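LBCATS-a (Synthetic construct, PDB 5EY5) probably cleaves indole-3-glycerol phosphate to indole and glyceraldehyde 3-phosphate, as tryptophan synthase alpha chains do, and here binds sn-glycerol-3-phosphate. Local coordinates at residues Glu6-Leu11 against Ala45-Leu50; Lys17-Phe22 against Glu259-Val264; Met1-Glu6 against Gly122-Ile127. One frame throughout, in Å; residues are numbered along the deposited sequence.

Interaction 1: residues Glu6-Leu11 against Ala45-Leu50; sequences EAFEEL and ADIIEL. With G3P (sn-glycerol-3-phosphate), chain E.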
ATOM      1  N   GLU A   6     -63.578  -2.470  10.475  1.00 49.10           N
ATOM      2  CA  GLU A   6     -64.625  -1.982  11.374  1.00 54.25           C
ATOM      3  C   GLU A   6     -64.331  -0.565  11.849  1.00 42.45           C
ATOM      4  O   GLU A   6     -65.218   0.291  11.865  1.00 42.33           O
ATOM      5  CB  GLU A   6     -64.782  -2.915  12.575  1.00 68.28           C
ATOM      6  CG  GLU A   6     -65.002  -4.362  12.211  1.00 81.47           C
ATOM      7  CD  GLU A   6     -65.267  -5.247  13.417  1.00 91.36           C
ATOM      8  OE1 GLU A   6     -64.806  -4.906  14.531  1.00 93.28           O
ATOM      9  OE2 GLU A   6     -65.942  -6.286  13.246  1.00 95.37           O
ATOM     10  N   ALA A   7     -63.081  -0.294  12.224  1.00 37.21           N
ATOM     11  CA  ALA A   7     -62.705   1.046  12.654  1.00 34.56           C
ATOM     12  C   ALA A   7     -62.955   2.095  11.568  1.00 34.79           C
ATOM     13  O   ALA A   7     -63.496   3.168  11.850  1.00 37.71           O
ATOM     14  CB  ALA A   7     -61.243   1.058  13.068  1.00 30.70           C
ATOM     15  N   PHE A   8     -62.538   1.822  10.327  1.00 37.51           N
ATOM     16  CA  PHE A   8     -62.682   2.820   9.263  1.00 35.23           C
ATOM     17  C   PHE A   8     -64.146   3.030   8.912  1.00 41.12           C
ATOM     18  O   PHE A   8     -64.574   4.163   8.654  1.00 41.17           O
ATOM     19  CB  PHE A   8     -61.900   2.404   8.013  1.00 30.17           C
ATOM     20  CG  PHE A   8     -60.458   2.826   8.031  1.00 34.78           C
ATOM     21  CD1 PHE A   8     -60.108   4.168   7.911  1.00 41.23           C
ATOM     22  CD2 PHE A   8     -59.454   1.886   8.157  1.00 36.33           C
ATOM     23  CE1 PHE A   8     -58.764   4.567   7.937  1.00 40.72           C
ATOM     24  CE2 PHE A   8     -58.113   2.273   8.185  1.00 38.52           C
ATOM     25  CZ  PHE A   8     -57.771   3.618   8.069  1.00 38.29           C
ATOM     26  N   GLU A   9     -64.925   1.945   8.901  1.00 36.24           N
ATOM     27  CA  GLU A   9     -66.353   2.055   8.636  1.00 39.28           C
ATOM     28  C   GLU A   9     -67.048   2.899   9.698  1.00 44.52           C
ATOM     29  O   GLU A   9     -67.911   3.725   9.379  1.00 45.37           O
ATOM     30  CB  GLU A   9     -66.971   0.660   8.559  1.00 49.81           C
ATOM     31  CG  GLU A   9     -68.504   0.634   8.456  1.00 58.57           C
ATOM     32  CD  GLU A   9     -69.023   1.145   7.118  1.00 69.12           C
ATOM     33  OE1 GLU A   9     -68.201   1.612   6.302  1.00 67.09           O
ATOM     34  OE2 GLU A   9     -70.257   1.076   6.881  1.00 74.64           O
ATOM     35  N   GLU A  10     -66.689   2.706  10.971  1.00 41.52           N
ATOM     36  CA  GLU A  10     -67.334   3.476  12.025  1.00 40.71           C
ATOM     37  C   GLU A  10     -66.993   4.959  11.912  1.00 35.52           C
ATOM     38  O   GLU A  10     -67.879   5.814  12.050  1.00 41.22           O
ATOM     39  CB  GLU A  10     -66.952   2.909  13.392  1.00 41.46           C
ATOM     40  CG  GLU A  10     -67.607   1.562  13.675  1.00 51.10           C
ATOM     41  CD  GLU A  10     -69.144   1.608  13.528  1.00 66.11           C
ATOM     42  OE1 GLU A  10     -69.774   2.515  14.109  1.00 73.44           O
ATOM     43  OE2 GLU A  10     -69.716   0.745  12.826  1.00 62.39           O
ATOM     44  N   LEU A  11     -65.727   5.284  11.632  1.00 39.16           N
ATOM     45  CA  LEU A  11     -65.335   6.683  11.451  1.00 39.96           C
ATOM     46  C   LEU A  11     -66.072   7.312  10.276  1.00 39.18           C
ATOM     47  O   LEU A  11     -66.544   8.451  10.363  1.00 42.67           O
ATOM     48  CB  LEU A  11     -63.819   6.782  11.254  1.00 40.99           C
ATOM     49  CG  LEU A  11     -62.951   6.332  12.437  1.00 37.69           C
ATOM     50  CD1 LEU A  11     -61.572   5.921  11.956  1.00 36.56           C
ATOM     51  CD2 LEU A  11     -62.840   7.415  13.493  1.00 45.81           C
ATOM     52  N   ALA A  45     -56.777   7.424  19.820  1.00 41.81           N
ATOM     53  CA  ALA A  45     -56.198   6.703  18.696  1.00 37.81           C
ATOM     54  C   ALA A  45     -57.191   5.681  18.159  1.00 43.22           C
ATOM     55  O   ALA A  45     -57.900   5.011  18.918  1.00 39.65           O
ATOM     56  CB  ALA A  45     -54.904   6.011  19.113  1.00 35.38           C
ATOM     57  N   ASP A  46     -57.246   5.569  16.836  1.00 39.98           N
ATOM     58  CA  ASP A  46     -58.203   4.674  16.203  1.00 36.18           C
ATOM     59  C   ASP A  46     -57.582   3.357  15.810  1.00 32.76           C
ATOM     60  O   ASP A  46     -58.257   2.325  15.828  1.00 38.78           O
ATOM     61  CB  ASP A  46     -58.802   5.328  14.960  1.00 38.97           C
ATOM     62  CG  ASP A  46     -59.564   6.588  15.284  1.00 48.38           C
ATOM     63  OD1 ASP A  46     -60.709   6.470  15.765  1.00 50.79           O
ATOM     64  OD2 ASP A  46     -59.018   7.691  15.055  1.00 52.53           O
ATOM     65  N   ILE A  47     -56.313   3.396  15.434  1.00 30.95           N
ATOM     66  CA  ILE A  47     -55.520   2.226  15.108  1.00 30.76           C
ATOM     67  C   ILE A  47     -54.148   2.498  15.683  1.00 33.57           C
ATOM     68  O   ILE A  47     -53.685   3.642  15.676  1.00 34.08           O
ATOM     69  CB  ILE A  47     -55.420   1.984  13.591  1.00 30.69           C
ATOM     70  CG1 ILE A  47     -56.816   1.798  12.975  1.00 35.53           C
ATOM     71  CG2 ILE A  47     -54.468   0.804  13.306  1.00 33.84           C
ATOM     72  CD1 ILE A  47     -56.849   1.915  11.442  1.00 35.61           C
ATOM     73  N   ILE A  48     -53.504   1.461  16.202  1.00 31.95           N
ATOM     74  CA  ILE A  48     -52.186   1.604  16.798  1.00 34.60           C
ATOM     75  C   ILE A  48     -51.218   0.756  16.002  1.00 36.56           C
ATOM     76  O   ILE A  48     -51.447  -0.450  15.816  1.00 33.83           O
ATOM     77  CB  ILE A  48     -52.177   1.211  18.281  1.00 36.82           C
ATOM     78  CG1 ILE A  48     -52.937   2.261  19.086  1.00 34.98           C
ATOM     79  CG2 ILE A  48     -50.726   1.044  18.753  1.00 37.50           C
ATOM     80  CD1 ILE A  48     -53.288   1.826  20.470  1.00 39.66           C
ATOM     81  N   GLU A  49     -50.157   1.398  15.505  1.00 35.45           N
ATOM     82  CA  GLU A  49     -49.027   0.707  14.913  1.00 36.16           C
ATOM     83  C   GLU A  49     -47.980   0.444  15.984  1.00 30.44           C
ATOM     84  O   GLU A  49     -47.568   1.365  16.701  1.00 30.30           O
ATOM     85  CB  GLU A  49     -48.417   1.524  13.774  1.00 36.72           C
ATOM     86  CG  GLU A  49     -49.299   1.647  12.547  1.00 44.98           C
ATOM     87  CD  GLU A  49     -48.676   2.508  11.453  1.00 45.35           C
ATOM     88  OE1 GLU A  49     -49.394   2.851  10.494  1.00 46.39           O
ATOM     89  OE2 GLU A  49     -47.470   2.832  11.552  1.00 43.15           O
ATOM     90  N   LEU A  50     -47.557  -0.810  16.085  1.00 26.88           N
ATOM     91  CA  LEU A  50     -46.468  -1.218  16.968  1.00 28.09           C
ATOM     92  C   LEU A  50     -45.287  -1.632  16.102  1.00 32.66           C
ATOM     93  O   LEU A  50     -45.399  -2.561  15.295  1.00 34.56           O
ATOM     94  CB  LEU A  50     -46.895  -2.371  17.883  1.00 25.10           C
ATOM     95  CG  LEU A  50     -47.855  -1.969  19.010  1.00 32.90           C
ATOM     96  CD1 LEU A  50     -48.331  -3.199  19.800  1.00 35.93           C
ATOM     97  CD2 LEU A  50     -47.199  -0.966  19.926  1.00 32.30           C
TER
HETATM   98  O1  G3P E 301     -45.831   4.398  10.397  1.00 39.15           O
HETATM   99  C1  G3P E 301     -44.461   4.664  10.359  1.00 43.18           C
HETATM  100  C2  G3P E 301     -44.135   5.931  11.142  1.00 44.48           C
HETATM  101  O2  G3P E 301     -42.757   5.915  11.389  1.00 44.20           O
HETATM  102  C3  G3P E 301     -44.564   7.204  10.382  1.00 35.39           C
HETATM  103  O1P G3P E 301     -43.464   7.958   9.929  1.00 38.97           O
HETATM  104  O4P G3P E 301     -42.026   8.525  11.969  1.00 45.39           O
HETATM  105  O2P G3P E 301     -42.037  10.160  10.063  1.00 36.67           O
HETATM  106  O3P G3P E 301     -44.024   9.951  11.463  1.00 44.00           O
HETATM  107  P   G3P E 301     -42.868   9.176  10.876  1.00 42.49           P

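Interaction 2: residues Lys17-Phe22 against Glu259-Val264; sequences KALIPF and ELREAV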
ATOM      1  N   LYS A  17     -61.915  11.187  11.005  1.00 35.45           N
ATOM      2  CA  LYS A  17     -60.662  10.777  10.384  1.00 36.44           C
ATOM      3  C   LYS A  17     -59.857   9.932  11.361  1.00 36.67           C
ATOM      4  O   LYS A  17     -59.847  10.203  12.571  1.00 37.44           O
ATOM      5  CB  LYS A  17     -59.832  12.002   9.959  1.00 38.83           C
ATOM      6  CG  LYS A  17     -60.531  12.941   9.017  1.00 41.55           C
ATOM      7  CD  LYS A  17     -60.856  12.248   7.718  1.00 42.77           C
ATOM      8  CE  LYS A  17     -61.396  13.224   6.698  1.00 47.72           C
ATOM      9  NZ  LYS A  17     -61.667  12.524   5.422  1.00 52.61           N
ATOM     10  N   ALA A  18     -59.196   8.902  10.839  1.00 41.12           N
ATOM     11  CA  ALA A  18     -58.420   8.001  11.679  1.00 36.20           C
ATOM     12  C   ALA A  18     -57.098   8.644  12.077  1.00 40.19           C
ATOM     13  O   ALA A  18     -56.343   9.120  11.220  1.00 38.36           O
ATOM     14  CB  ALA A  18     -58.147   6.675  10.966  1.00 30.51           C
ATOM     15  N   LEU A  19     -56.834   8.665  13.384  1.00 33.31           N
ATOM     16  CA  LEU A  19     -55.527   9.000  13.930  1.00 37.21           C
ATOM     17  C   LEU A  19     -54.807   7.697  14.257  1.00 34.88           C
ATOM     18  O   LEU A  19     -55.327   6.870  15.014  1.00 32.54           O
ATOM     19  CB  LEU A  19     -55.649   9.863  15.183  1.00 30.46           C
ATOM     20  CG  LEU A  19     -54.361  10.004  16.005  1.00 34.59           C
ATOM     21  CD1 LEU A  19     -53.327  10.752  15.197  1.00 34.35           C
ATOM     22  CD2 LEU A  19     -54.653  10.734  17.315  1.00 42.42           C
ATOM     23  N   ILE A  20     -53.629   7.513  13.681  1.00 33.94           N
ATOM     24  CA  ILE A  20     -52.938   6.230  13.776  1.00 30.24           C
ATOM     25  C   ILE A  20     -51.560   6.480  14.364  1.00 33.24           C
ATOM     26  O   ILE A  20     -50.629   6.782  13.612  1.00 27.22           O
ATOM     27  CB  ILE A  20     -52.834   5.552  12.403  1.00 32.77           C
ATOM     28  CG1 ILE A  20     -54.223   5.425  11.750  1.00 36.48           C
ATOM     29  CG2 ILE A  20     -52.101   4.222  12.514  1.00 27.94           C
ATOM     30  CD1 ILE A  20     -54.188   5.298  10.233  1.00 40.22           C
ATOM     31  N   PRO A  21     -51.381   6.386  15.682  1.00 32.56           N
ATOM     32  CA  PRO A  21     -50.035   6.564  16.241  1.00 27.64           C
ATOM     33  C   PRO A  21     -49.162   5.341  15.997  1.00 32.74           C
ATOM     34  O   PRO A  21     -49.642   4.202  15.982  1.00 31.24           O
ATOM     35  CB  PRO A  21     -50.290   6.782  17.741  1.00 34.64           C
ATOM     36  CG  PRO A  21     -51.633   6.191  18.010  1.00 36.85           C
ATOM     37  CD  PRO A  21     -52.424   6.340  16.730  1.00 36.83           C
ATOM     38  N   PHE A  22     -47.866   5.590  15.799  1.00 31.81           N
ATOM     39  CA  PHE A  22     -46.854   4.534  15.781  1.00 31.18           C
ATOM     40  C   PHE A  22     -45.929   4.689  16.983  1.00 26.55           C
ATOM     41  O   PHE A  22     -45.375   5.773  17.193  1.00 32.48           O
ATOM     42  CB  PHE A  22     -46.021   4.594  14.495  1.00 33.97           C
ATOM     43  CG  PHE A  22     -44.746   3.793  14.568  1.00 34.17           C
ATOM     44  CD1 PHE A  22     -44.691   2.513  14.050  1.00 34.99           C
ATOM     45  CD2 PHE A  22     -43.605   4.318  15.166  1.00 29.82           C
ATOM     46  CE1 PHE A  22     -43.520   1.772  14.120  1.00 37.54           C
ATOM     47  CE2 PHE A  22     -42.457   3.587  15.254  1.00 35.37           C
ATOM     48  CZ  PHE A  22     -42.400   2.312  14.729  1.00 38.37           C
ATOM     49  N   GLU A 259     -53.533  16.581  21.550  1.00 36.23           N
ATOM     50  CA  GLU A 259     -53.443  17.664  20.574  1.00 44.84           C
ATOM     51  C   GLU A 259     -53.649  17.128  19.166  1.00 44.36           C
ATOM     52  O   GLU A 259     -54.381  17.714  18.362  1.00 43.44           O
ATOM     53  CB  GLU A 259     -52.088  18.360  20.662  1.00 55.56           C
ATOM     54  CG  GLU A 259     -51.725  18.938  22.006  1.00 71.79           C
ATOM     55  CD  GLU A 259     -50.291  19.446  22.025  1.00 85.55           C
ATOM     56  OE1 GLU A 259     -49.596  19.248  23.047  1.00 89.97           O
ATOM     57  OE2 GLU A 259     -49.855  20.028  21.004  1.00 87.68           O
ATOM     58  N   LEU A 260     -52.991  16.011  18.850  1.00 41.14           N
ATOM     59  CA  LEU A 260     -53.143  15.422  17.527  1.00 36.31           C
ATOM     60  C   LEU A 260     -54.583  15.014  17.284  1.00 35.74           C
ATOM     61  O   LEU A 260     -55.097  15.149  16.167  1.00 43.35           O
ATOM     62  CB  LEU A 260     -52.219  14.210  17.375  1.00 33.34           C
ATOM     63  CG  LEU A 260     -50.711  14.365  17.570  1.00 37.91           C
ATOM     64  CD1 LEU A 260     -50.019  12.999  17.501  1.00 32.90           C
ATOM     65  CD2 LEU A 260     -50.125  15.342  16.560  1.00 41.80           C
ATOM     66  N   ARG A 261     -55.254  14.501  18.317  1.00 37.15           N
ATOM     67  CA  ARG A 261     -56.634  14.046  18.152  1.00 39.58           C
ATOM     68  C   ARG A 261     -57.570  15.216  17.870  1.00 38.44           C
ATOM     69  O   ARG A 261     -58.456  15.127  17.008  1.00 37.49           O
ATOM     70  CB  ARG A 261     -57.072  13.275  19.407  1.00 44.71           C
ATOM     71  CG  ARG A 261     -58.544  12.839  19.453  1.00 47.69           C
ATOM     72  CD  ARG A 261     -58.834  11.642  18.540  1.00 47.95           C
ATOM     73  NE  ARG A 261     -58.942  12.020  17.129  1.00 40.89           N
ATOM     74  CZ  ARG A 261     -59.164  11.162  16.136  1.00 39.94           C
ATOM     75  NH1 ARG A 261     -59.295   9.864  16.389  1.00 37.32           N
ATOM     76  NH2 ARG A 261     -59.235  11.597  14.884  1.00 36.76           N
ATOM     77  N   GLU A 262     -57.402  16.326  18.597  1.00 40.97           N
ATOM     78  CA  GLU A 262     -58.204  17.509  18.302  1.00 38.90           C
ATOM     79  C   GLU A 262     -57.913  18.031  16.903  1.00 45.80           C
ATOM     80  O   GLU A 262     -58.785  18.641  16.274  1.00 45.83           O
ATOM     81  CB  GLU A 262     -57.948  18.605  19.342  1.00 42.26           C
ATOM     82  N   ALA A 263     -56.705  17.782  16.392  1.00 40.13           N
ATOM     83  CA  ALA A 263     -56.330  18.254  15.065  1.00 47.27           C
ATOM     84  C   ALA A 263     -56.806  17.334  13.946  1.00 43.64           C
ATOM     85  O   ALA A 263     -57.178  17.816  12.873  1.00 39.25           O
ATOM     86  CB  ALA A 263     -54.810  18.428  14.980  1.00 47.96           C
ATOM     87  N   VAL A 264     -56.813  16.020  14.160  1.00 35.91           N
ATOM     88  CA  VAL A 264     -57.166  15.097  13.085  1.00 34.22           C
ATOM     89  C   VAL A 264     -58.681  14.970  12.987  1.00 38.34           C
ATOM     90  O   VAL A 264     -59.307  14.154  13.674  1.00 39.06           O
ATOM     91  CB  VAL A 264     -56.495  13.728  13.275  1.00 37.46           C
ATOM     92  CG1 VAL A 264     -57.060  12.717  12.282  1.00 28.68           C
ATOM     93  CG2 VAL A 264     -54.985  13.866  13.117  1.00 35.45           C
TER
HETATM   94  O   HOH W   1     -61.992  12.945  13.256  1.00 52.10           O

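Interaction 3: residues Met1-Glu6 against Gly122-Ile127; sequences MNRIAE and GVDGLI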
ATOM      1  N   MET A   1     -65.528  -9.306  10.409  1.00 67.60           N
ATOM      2  CA  MET A   1     -64.694  -8.417   9.605  1.00 67.73           C
ATOM      3  C   MET A   1     -63.494  -7.917  10.404  1.00 64.75           C
ATOM      4  O   MET A   1     -63.584  -7.733  11.619  1.00 64.87           O
ATOM      5  CB  MET A   1     -65.513  -7.230   9.088  1.00 75.13           C
ATOM      6  CG  MET A   1     -66.051  -6.336  10.191  1.00 85.51           C
ATOM      7  SD  MET A   1     -67.228  -5.076   9.642  1.00 93.77           S
ATOM      8  CE  MET A   1     -66.216  -4.110   8.526  1.00 84.58           C
ATOM      9  N   ASN A   2     -62.373  -7.697   9.713  1.00 59.69           N
ATOM     10  CA  ASN A   2     -61.161  -7.211  10.364  1.00 50.50           C
ATOM     11  C   ASN A   2     -61.461  -5.969  11.201  1.00 47.41           C
ATOM     12  O   ASN A   2     -62.260  -5.111  10.806  1.00 39.66           O
ATOM     13  CB  ASN A   2     -60.090  -6.905   9.307  1.00 44.17           C
ATOM     14  CG  ASN A   2     -58.684  -6.771   9.898  1.00 39.81           C
ATOM     15  OD1 ASN A   2     -58.329  -5.736  10.462  1.00 36.63           O
ATOM     16  ND2 ASN A   2     -57.867  -7.823   9.742  1.00 47.01           N
ATOM     17  N   ARG A   3     -60.830  -5.892  12.381  1.00 42.07           N
ATOM     18  CA  ARG A   3     -60.949  -4.701  13.222  1.00 37.46           C
ATOM     19  C   ARG A   3     -60.577  -3.431  12.469  1.00 37.62           C
ATOM     20  O   ARG A   3     -61.118  -2.353  12.747  1.00 38.87           O
ATOM     21  CB  ARG A   3     -60.060  -4.830  14.462  1.00 37.41           C
ATOM     22  CG  ARG A   3     -60.581  -5.820  15.492  1.00 41.07           C
ATOM     23  CD  ARG A   3     -59.739  -5.757  16.767  1.00 42.92           C
ATOM     24  NE  ARG A   3     -60.140  -6.769  17.742  1.00 48.82           N
ATOM     25  CZ  ARG A   3     -59.526  -7.937  17.915  1.00 53.71           C
ATOM     26  NH1 ARG A   3     -58.469  -8.256  17.180  1.00 53.70           N
ATOM     27  NH2 ARG A   3     -59.971  -8.790  18.830  1.00 55.12           N
ATOM     28  N   ILE A   4     -59.613  -3.515  11.551  1.00 34.38           N
ATOM     29  CA  ILE A   4     -59.235  -2.321  10.796  1.00 28.71           C
ATOM     30  C   ILE A   4     -60.409  -1.836   9.960  1.00 38.83           C
ATOM     31  O   ILE A   4     -60.760  -0.649   9.973  1.00 39.06           O
ATOM     32  CB  ILE A   4     -58.002  -2.597   9.923  1.00 37.51           C
ATOM     33  CG1 ILE A   4     -56.765  -2.853  10.800  1.00 34.26           C
ATOM     34  CG2 ILE A   4     -57.758  -1.421   9.000  1.00 39.04           C
ATOM     35  CD1 ILE A   4     -55.566  -3.349  10.010  1.00 33.34           C
ATOM     36  N   ALA A   5     -61.041  -2.752   9.228  1.00 36.11           N
ATOM     37  CA  ALA A   5     -62.215  -2.390   8.442  1.00 42.68           C
ATOM     38  C   ALA A   5     -63.320  -1.827   9.330  1.00 42.48           C
ATOM     39  O   ALA A   5     -63.940  -0.814   8.993  1.00 42.55           O
ATOM     40  CB  ALA A   5     -62.714  -3.601   7.654  1.00 43.34           C
ATOM     41  N   GLU A   6     -63.578  -2.470  10.475  1.00 49.10           N
ATOM     42  CA  GLU A   6     -64.625  -1.982  11.374  1.00 54.25           C
ATOM     43  C   GLU A   6     -64.331  -0.565  11.849  1.00 42.45           C
ATOM     44  O   GLU A   6     -65.218   0.291  11.865  1.00 42.33           O
ATOM     45  CB  GLU A   6     -64.782  -2.915  12.575  1.00 68.28           C
ATOM     46  CG  GLU A   6     -65.002  -4.362  12.211  1.00 81.47           C
ATOM     47  CD  GLU A   6     -65.267  -5.247  13.417  1.00 91.36           C
ATOM     48  OE1 GLU A   6     -64.806  -4.906  14.531  1.00 93.28           O
ATOM     49  OE2 GLU A   6     -65.942  -6.286  13.246  1.00 95.37           O
ATOM     50  N   GLY A 122     -54.163 -11.511  18.350  1.00 43.71           N
ATOM     51  CA  GLY A 122     -55.099 -10.422  18.166  1.00 40.10           C
ATOM     52  C   GLY A 122     -54.468  -9.255  17.434  1.00 42.43           C
ATOM     53  O   GLY A 122     -54.744  -8.093  17.748  1.00 39.28           O
ATOM     54  N   VAL A 123     -53.605  -9.558  16.465  1.00 35.51           N
ATOM     55  CA  VAL A 123     -52.956  -8.546  15.632  1.00 33.41           C
ATOM     56  C   VAL A 123     -53.714  -8.478  14.320  1.00 36.68           C
ATOM     57  O   VAL A 123     -53.832  -9.480  13.611  1.00 36.66           O
ATOM     58  CB  VAL A 123     -51.480  -8.872  15.374  1.00 36.22           C
ATOM     59  CG1 VAL A 123     -50.929  -7.956  14.254  1.00 36.07           C
ATOM     60  CG2 VAL A 123     -50.656  -8.722  16.648  1.00 36.13           C
ATOM     61  N   ASP A 124     -54.192  -7.294  13.970  1.00 31.72           N
ATOM     62  CA  ASP A 124     -55.128  -7.192  12.863  1.00 29.46           C
ATOM     63  C   ASP A 124     -54.463  -6.922  11.524  1.00 32.28           C
ATOM     64  O   ASP A 124     -55.052  -7.235  10.486  1.00 39.53           O
ATOM     65  CB  ASP A 124     -56.152  -6.111  13.197  1.00 35.88           C
ATOM     66  CG  ASP A 124     -56.795  -6.354  14.562  1.00 46.05           C
ATOM     67  OD1 ASP A 124     -56.499  -5.603  15.518  1.00 46.83           O
ATOM     68  OD2 ASP A 124     -57.559  -7.336  14.681  1.00 59.30           O
ATOM     69  N   GLY A 125     -53.262  -6.362  11.511  1.00 30.42           N
ATOM     70  CA  GLY A 125     -52.674  -5.981  10.246  1.00 32.14           C
ATOM     71  C   GLY A 125     -51.166  -5.933  10.323  1.00 28.08           C
ATOM     72  O   GLY A 125     -50.564  -5.941  11.402  1.00 27.59           O
ATOM     73  N   LEU A 126     -50.560  -5.902   9.140  1.00 30.53           N
ATOM     74  CA  LEU A 126     -49.120  -5.991   8.979  1.00 32.17           C
ATOM     75  C   LEU A 126     -48.669  -4.917   8.013  1.00 26.36           C
ATOM     76  O   LEU A 126     -49.274  -4.739   6.951  1.00 29.22           O
ATOM     77  CB  LEU A 126     -48.695  -7.359   8.446  1.00 33.80           C
ATOM     78  CG  LEU A 126     -49.053  -8.551   9.329  1.00 43.45           C
ATOM     79  CD1 LEU A 126     -48.430  -9.823   8.769  1.00 47.59           C
ATOM     80  CD2 LEU A 126     -48.592  -8.306  10.768  1.00 43.77           C
ATOM     81  N   ILE A 127     -47.621  -4.201   8.406  1.00 24.57           N
ATOM     82  CA  ILE A 127     -46.874  -3.294   7.547  1.00 27.16           C
ATOM     83  C   ILE A 127     -45.458  -3.840   7.475  1.00 26.12           C
ATOM     84  O   ILE A 127     -44.809  -4.002   8.511  1.00 25.25           O
ATOM     85  CB  ILE A 127     -46.881  -1.862   8.102  1.00 32.25           C
ATOM     86  CG1 ILE A 127     -48.312  -1.327   8.152  1.00 32.75           C
ATOM     87  CG2 ILE A 127     -45.956  -0.945   7.277  1.00 32.88           C
ATOM     88  CD1 ILE A 127     -48.407   0.014   8.877  1.00 33.18           C
TER
HETATM   89  O   HOH W   2     -59.166  -8.200  13.019  1.00 34.58           O

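Interaction 1: residues Glu6-Leu11 against Ala45-Leu50
Ala7 and Asp46 mark the closest approach of the two backbones, their CA atoms 6.8 Å apart. Residues 6-11 are regular helix, with Glu10 N bonded to Glu6 O and Leu11 N to Ala7 O, whereas Ala45-Ile47 form the loop that leads into the strand beginning at Ile48. No hydrogen bond joins the segments, and the fit depends on Ala7, Phe8 and Leu11, which share one side of the helix. The small methyl of Ala7 suits the place where the backbones come closest: CB lies 4.3 Å from Asp46 O and only grazes Ile47 CG1. Phe8 reaches past it, and its CE2 meets Ile47 CD1 at 3.5 Å, the two side chains crossing at about a right angle. Ile47 presents this methyl because CG1 stands anti to the carbonyl carbon (chi1 -59°) and the branch then runs on extended, which carries CD1 out to the CE2-CZ side of the ring. Leu11 comes to Asp46 from the opposite direction, its CD2 methyl 3.3 Å from OD1, so the apolar fork covers one oxygen. The other oxygen, OD2, does the polar work, forming a salt bridge with Arg261 and accepting from Leu19 N, so the negative charge of this partly buried acid is probably well compensated. Further along, Glu49 faces the barrel interior as Ile47 does, and its extended chain carries OE2 to within 2.5 Å of O1 of sn-glycerol-3-phosphate, from which it accepts a hydrogen bond. Ile48 and Leu50 point outward to helix 30-42. A short N-terminal helix plugging the bottom of a TIM barrel, while strand 48-51, following the touching loop, brings a ligand-binding acid to the pocket, is the arrangement of tryptophan synthase alpha chains.

Interaction 2: residues Lys17-Phe22 against Glu259-Val264
Helix-to-strand packing, pinned by one arginine, joins Lys17 and Leu19, where the chain enters the first barrel strand, to Leu260 and Arg261 in the last turn of helix 249-263 and Val264 just after it. The apolar part centres on Leu19, whose CG lies anti to the backbone N (chi1 167°) and is thereby carried out from the strand to the helix. Its CD1 methyl rests 4.2 Å from Leu260 CB and about equally near Val264 CG2, while CD2 lies against the backbone of Arg261. Val264 turns its other methyl, CG1, to Lys17 CB at 3.7 Å; a branched residue can serve both neighbours at once. Arg261 bends at chi2 and again at chi3, folding its guanidinium back over the strand. Leu19 CB sits above one face of that group, off toward its rim, while two carbonyls take the same nitrogen near the plane: NH2 donates to Lys17 O (2.8 Å, 164°) and, equally short, to Val264 O. The bond to Val264 O captures a carbonyl that has just left the helix. Water 1 adds a second link between the backbones, accepting from Lys17 N at 2.9 Å and donating to Val264 O. Arg261 NH1 serves Asp46 in a salt bridge and the carbonyl of Gly44, so one flat, five-hydrogen donor group suits a place where three carbonyls and a carboxylate converge. Val264 also packs on Val230 of strand 229-232, the neighbour of strand 18-24 in the barrel. Such packing of the final helix over the first and eighth strands is characteristic of the closure of a TIM barrel.

Interaction 3: residues Met1-Glu6 against Gly122-Ile127
Asp124 OD2 meets the guanidinium of Arg3 at its edge, tilted 16° from the plane, and the carboxylate is turned 67° against the guanidinium. Arg3 NH1 approaches the syn lone pair of OD2 at 2.8 Å in a salt bridge. Because the arginine chain is extended from CG to NE, its methylenes pass across the carboxylate, CD coming within 3.4 Å of OD2 of Asp124. A second flat group, the amide of Asn2, works at both ends. ND2 donates to Asp124 O (3.0 Å) on a lone pair in the carbonyl plane, and that oxygen is close to the amide plane too. OD1 accepts from Ile4 N at 2.8 Å, so Asn2 is the N-cap of helix 3-14 while reaching across to the residue just before strand 125-127, a double task suited to a side chain with both donor and acceptor. Beside these polar groups Ile4 slides past Asp124, and its CD1 methyl settles 3.9 Å from Gly125 CA, where the lack of a side chain leaves room for it. Water 2 accepts from Arg3 N and donates to Asp124 OD2, tying the first turn of the helix to the same carboxylate. Asp124 OD1 is held by a salt bridge to Arg89 and a hydrogen bond from Ile97 N, while Arg3 NE is bonded to the carbonyl of Thr93. With two arginines, a backbone N-H and a water around it, the buried carboxylate of Asp124 is probably stabilised as an anion, its rotation fixed, and the start of the helix is thereby fastened beneath strand 125-127 by charge and capping together.

How the interactions relate
Helix 3-14 is common to interactions 1 and 3, whose centres are about 9 Å apart and which share Glu6. Its first turn meets the start of strand 125-127 and its middle the approach to strand 48-51, so it spans the bottom of the eight-stranded barrel. Interaction 2 belongs to the next element, strand 18-24, and lies about 10 Å from interaction 1 and about 18 Å from interaction 3, centre to centre. Interactions 1 and 2 touch through the Asp46-Arg261 pair and through neighbouring strands 18-24 and 48-51. Along the chain, interaction 1 closes the shortest loop and interaction 2 the longest, drawing the C-terminal helix back to the first strand so that elements from both ends of the chain pack on one closed barrel.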